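Side-chain contacts in polyketide synthase associated protein 5 (Mycobacterium tuberculosis, PDB 1Q9J), which probably catalyses the final diesterification of phthiocerol, phthiodiolone and phenolphthiocerol with mycocerosic acids carried on mycocerosic acid synthase: residues S219-Q222 with T223-M227; L325-G328 with T329-E332. One frame throughout, in Å; residues are numbered along the deposited sequence.

Both contacts are local: contact 1 is the capped first turns of helix 220-230, contact 2 a short 3-10 segment in the loop between helix 319-322 and strand 342-345. They do not touch; their centres are 31 Å apart and their nearest atoms about 19 Å. Contact 1 lies away from the probable active site, its helix packed on helices 237-253 and 399-412. Contact 2 sits near the probable catalytic centre: the side chain of Phe331 comes within about 4 Å of that of His124, the probable proton acceptor, and that of Phe327 within about 7 Å of that of Asp128. In both, a threonine hydroxyl binds a backbone carbonyl of an earlier residue.

Contact 1 (S219-Q222 with T223-M227); sequences SKQQ and TSDLM
A capping box starts helix 220-230, with Ser219 as N-cap, and its first turn closes where Ser219 O accepts two bonds from Thr223. The backbone N of Thr223 reaches Ser219 O over 2.9 Å. The hydroxyl of the same residue adds a second bond, Thr223 OG1 to Ser219 O at 3.1 Å, coming from above the carbonyl plane, 52° out of it. With chi1 at -55°, OG1 lies beside its own backbone N and is turned back over the preceding turn. It is also hydrogen-bonded to Leu388 N, which ties this turn to strand 387-393.

The box itself runs between Ser219 and Gln222. Gln222 N donates to Ser219 OG at 3.0 Å, and in return Ser219 N donates to Gln222 OE1 at 3.2 Å. The serine hydroxyl gives its own proton to the same amide oxygen, Ser219 OG to Gln222 OE1 being 2.8 Å, so two donors grip OE1. CG lies beside the backbone N of Gln222, and the extended chain beyond it (chi2 171°) brings the amide to the cap.

Further along, Ser224 OG donates to Lys220 O at 3.2 Å, tilted modestly from the carbonyl plane and supplementing the weak backbone bond from Ser224 N to the same oxygen. Asp225 N and Leu226 N continue the helical pattern to Gln221 O and Gln222 O. Leu226 turns to the interior, touching Leu237 of helix 237-253, Leu410 of helix 399-412 and Leu388. On the outer side, the bent Gln221 chain meets Asp225 obliquely, amide and carboxylate planes nearly perpendicular, with Gln221 NE2 3.8 Å from Asp225 OD1, too far for a hydrogen bond.

Contact 2 (L325-G328 with T329-E332); sequences LHFG and TAFE
Thr329 folds back on Leu325 and His326 in the short 3-10 segment 327-331, lying close to the probable active site. Among the hydrogen bonds, Thr329 OG1 donates to His326 O at 3.1 Å, nearly in line with the carbonyl, while Thr329 N reaches the same oxygen only weakly. Two residues further along, Phe331 N bonds to Gly328 O at 3.0 Å, an i to i+3 link of the 3-10 kind.

The apolar and CH-pi contacts centre on the threonine methyl. With chi1 at 66°, OG1 lies between the backbone N and the carbonyl carbon, and CG2 is left beside the backbone N. There Thr329 CG2 sits over one face of the His326 imidazole, 4.0 Å from its centroid and 20° off the normal. Leu325 CD2 meets the same methyl, Thr329 CG2, at 3.6 Å, the two side chains crossing at about a right angle.

Among the rings, Phe331 stacks edge-to-face with Phe368, and Phe327 packs on Phe343 and Thr345 of strand 342-345. Ala330 CB stands over one face of the Phe327 ring, 4.3 Å from Phe327 CE1.

Contact 1 (S219-Q222 with T223-M227)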
# COMPACT_ATOMS: atom_id res chain seq x y z
N SER A 219 -16.10 -4.23 15.63
CA SER A 219 -17.51 -4.54 15.38
C SER A 219 -18.16 -3.44 14.58
O SER A 219 -17.82 -2.26 14.74
CB SER A 219 -18.25 -4.71 16.71
OG SER A 219 -18.07 -3.58 17.54
N LYS A 220 -19.11 -3.82 13.73
CA LYS A 220 -19.83 -2.85 12.91
C LYS A 220 -20.23 -1.68 13.80
O LYS A 220 -20.27 -0.53 13.35
CB LYS A 220 -21.09 -3.49 12.32
CG LYS A 220 -20.80 -4.56 11.27
CD LYS A 220 -21.94 -5.57 11.18
CE LYS A 220 -22.01 -6.42 12.45
NZ LYS A 220 -23.13 -7.42 12.44
N GLN A 221 -20.51 -1.96 15.06
CA GLN A 221 -20.89 -0.91 15.99
C GLN A 221 -19.70 -0.07 16.44
O GLN A 221 -19.68 1.13 16.22
CB GLN A 221 -21.60 -1.48 17.21
CG GLN A 221 -23.12 -1.38 17.15
CD GLN A 221 -23.60 -0.02 16.66
OE1 GLN A 221 -23.74 0.20 15.45
NE2 GLN A 221 -23.84 0.91 17.58
N GLN A 222 -18.71 -0.71 17.06
CA GLN A 222 -17.54 0.02 17.53
C GLN A 222 -16.98 0.95 16.45
O GLN A 222 -16.39 1.98 16.76
CB GLN A 222 -16.44 -0.93 17.96
CG GLN A 222 -16.68 -1.63 19.27
CD GLN A 222 -15.65 -2.69 19.50
OE1 GLN A 222 -15.52 -3.63 18.71
NE2 GLN A 222 -14.89 -2.56 20.58
N THR A 223 -17.14 0.56 15.19
CA THR A 223 -16.65 1.39 14.09
C THR A 223 -17.53 2.65 14.08
O THR A 223 -17.03 3.76 14.29
CB THR A 223 -16.74 0.65 12.72
OG1 THR A 223 -16.06 -0.60 12.80
CG2 THR A 223 -16.08 1.47 11.62
N SER A 224 -18.83 2.46 13.88
CA SER A 224 -19.81 3.56 13.86
C SER A 224 -19.65 4.54 15.02
O SER A 224 -19.92 5.73 14.88
CB SER A 224 -21.23 3.00 13.85
OG SER A 224 -21.48 2.30 12.65
N ASP A 225 -19.21 4.01 16.15
CA ASP A 225 -18.98 4.81 17.35
C ASP A 225 -17.77 5.69 17.14
O ASP A 225 -17.77 6.87 17.49
CB ASP A 225 -18.72 3.88 18.55
CG ASP A 225 -19.99 3.54 19.31
OD1 ASP A 225 -21.02 3.20 18.66
OD2 ASP A 225 -19.95 3.59 20.56
N LEU A 226 -16.72 5.11 16.57
CA LEU A 226 -15.50 5.86 16.32
C LEU A 226 -15.75 6.87 15.20
O LEU A 226 -15.20 7.97 15.21
CB LEU A 226 -14.35 4.91 15.95
CG LEU A 226 -12.93 5.48 16.03
CD1 LEU A 226 -12.66 6.01 17.43
CD2 LEU A 226 -11.92 4.41 15.67
N MET A 227 -16.59 6.50 14.24
CA MET A 227 -16.91 7.42 13.14
C MET A 227 -17.71 8.61 13.64
O MET A 227 -17.39 9.76 13.34
CB MET A 227 -17.68 6.71 12.04
CG MET A 227 -16.82 5.78 11.21
SD MET A 227 -17.65 5.26 9.72
CE MET A 227 -18.52 3.76 10.29

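Contact 2 (L325-G328 with T329-E332)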
# COMPACT_ATOMS: atom_id res chain seq x y z
N LEU A 325 10.69 13.46 -1.38
CA LEU A 325 10.28 12.38 -0.50
C LEU A 325 9.12 11.54 -1.03
O LEU A 325 8.07 12.06 -1.40
CB LEU A 325 9.91 12.94 0.88
CG LEU A 325 10.69 12.43 2.10
CD1 LEU A 325 10.03 12.96 3.38
CD2 LEU A 325 10.69 10.89 2.13
N HIS A 326 9.31 10.22 -1.08
CA HIS A 326 8.25 9.31 -1.52
C HIS A 326 7.98 8.34 -0.38
O HIS A 326 8.82 8.17 0.51
CB HIS A 326 8.66 8.55 -2.78
CG HIS A 326 9.93 7.76 -2.63
ND1 HIS A 326 11.16 8.35 -2.49
CD2 HIS A 326 10.15 6.42 -2.60
CE1 HIS A 326 12.09 7.41 -2.37
NE2 HIS A 326 11.50 6.23 -2.44
N PHE A 327 6.83 7.69 -0.40
CA PHE A 327 6.52 6.77 0.67
C PHE A 327 7.30 5.46 0.58
O PHE A 327 7.25 4.65 1.50
CB PHE A 327 5.01 6.50 0.72
CG PHE A 327 4.53 5.90 2.02
CD1 PHE A 327 4.95 6.42 3.25
CD2 PHE A 327 3.63 4.84 2.01
CE1 PHE A 327 4.46 5.89 4.46
CE2 PHE A 327 3.14 4.31 3.22
CZ PHE A 327 3.56 4.84 4.44
N GLY A 328 8.01 5.25 -0.52
CA GLY A 328 8.79 4.03 -0.61
C GLY A 328 9.81 3.97 0.53
O GLY A 328 10.20 2.89 0.98
N THR A 329 10.24 5.14 0.99
CA THR A 329 11.23 5.23 2.07
C THR A 329 10.85 4.40 3.30
O THR A 329 11.70 4.07 4.13
CB THR A 329 11.44 6.71 2.53
OG1 THR A 329 10.24 7.21 3.14
CG2 THR A 329 11.80 7.59 1.35
N ALA A 330 9.57 4.07 3.40
CA ALA A 330 9.07 3.27 4.51
C ALA A 330 9.85 1.97 4.65
O ALA A 330 10.10 1.52 5.76
CB ALA A 330 7.59 2.97 4.30
N PHE A 331 10.22 1.37 3.52
CA PHE A 331 10.95 0.11 3.52
C PHE A 331 12.42 0.29 3.88
O PHE A 331 13.21 -0.63 3.75
CB PHE A 331 10.85 -0.56 2.15
CG PHE A 331 9.48 -1.08 1.85
CD1 PHE A 331 8.53 -0.27 1.25
CD2 PHE A 331 9.14 -2.38 2.19
CE1 PHE A 331 7.24 -0.74 1.00
CE2 PHE A 331 7.86 -2.86 1.95
CZ PHE A 331 6.91 -2.04 1.35
N GLU A 332 12.78 1.48 4.33
CA GLU A 332 14.15 1.72 4.72
C GLU A 332 14.19 1.99 6.22
O GLU A 332 15.14 2.58 6.73
CB GLU A 332 14.70 2.91 3.95
CG GLU A 332 14.69 2.68 2.46
CD GLU A 332 15.17 3.89 1.69
OE1 GLU A 332 14.51 4.94 1.78
OE2 GLU A 332 16.21 3.79 1.01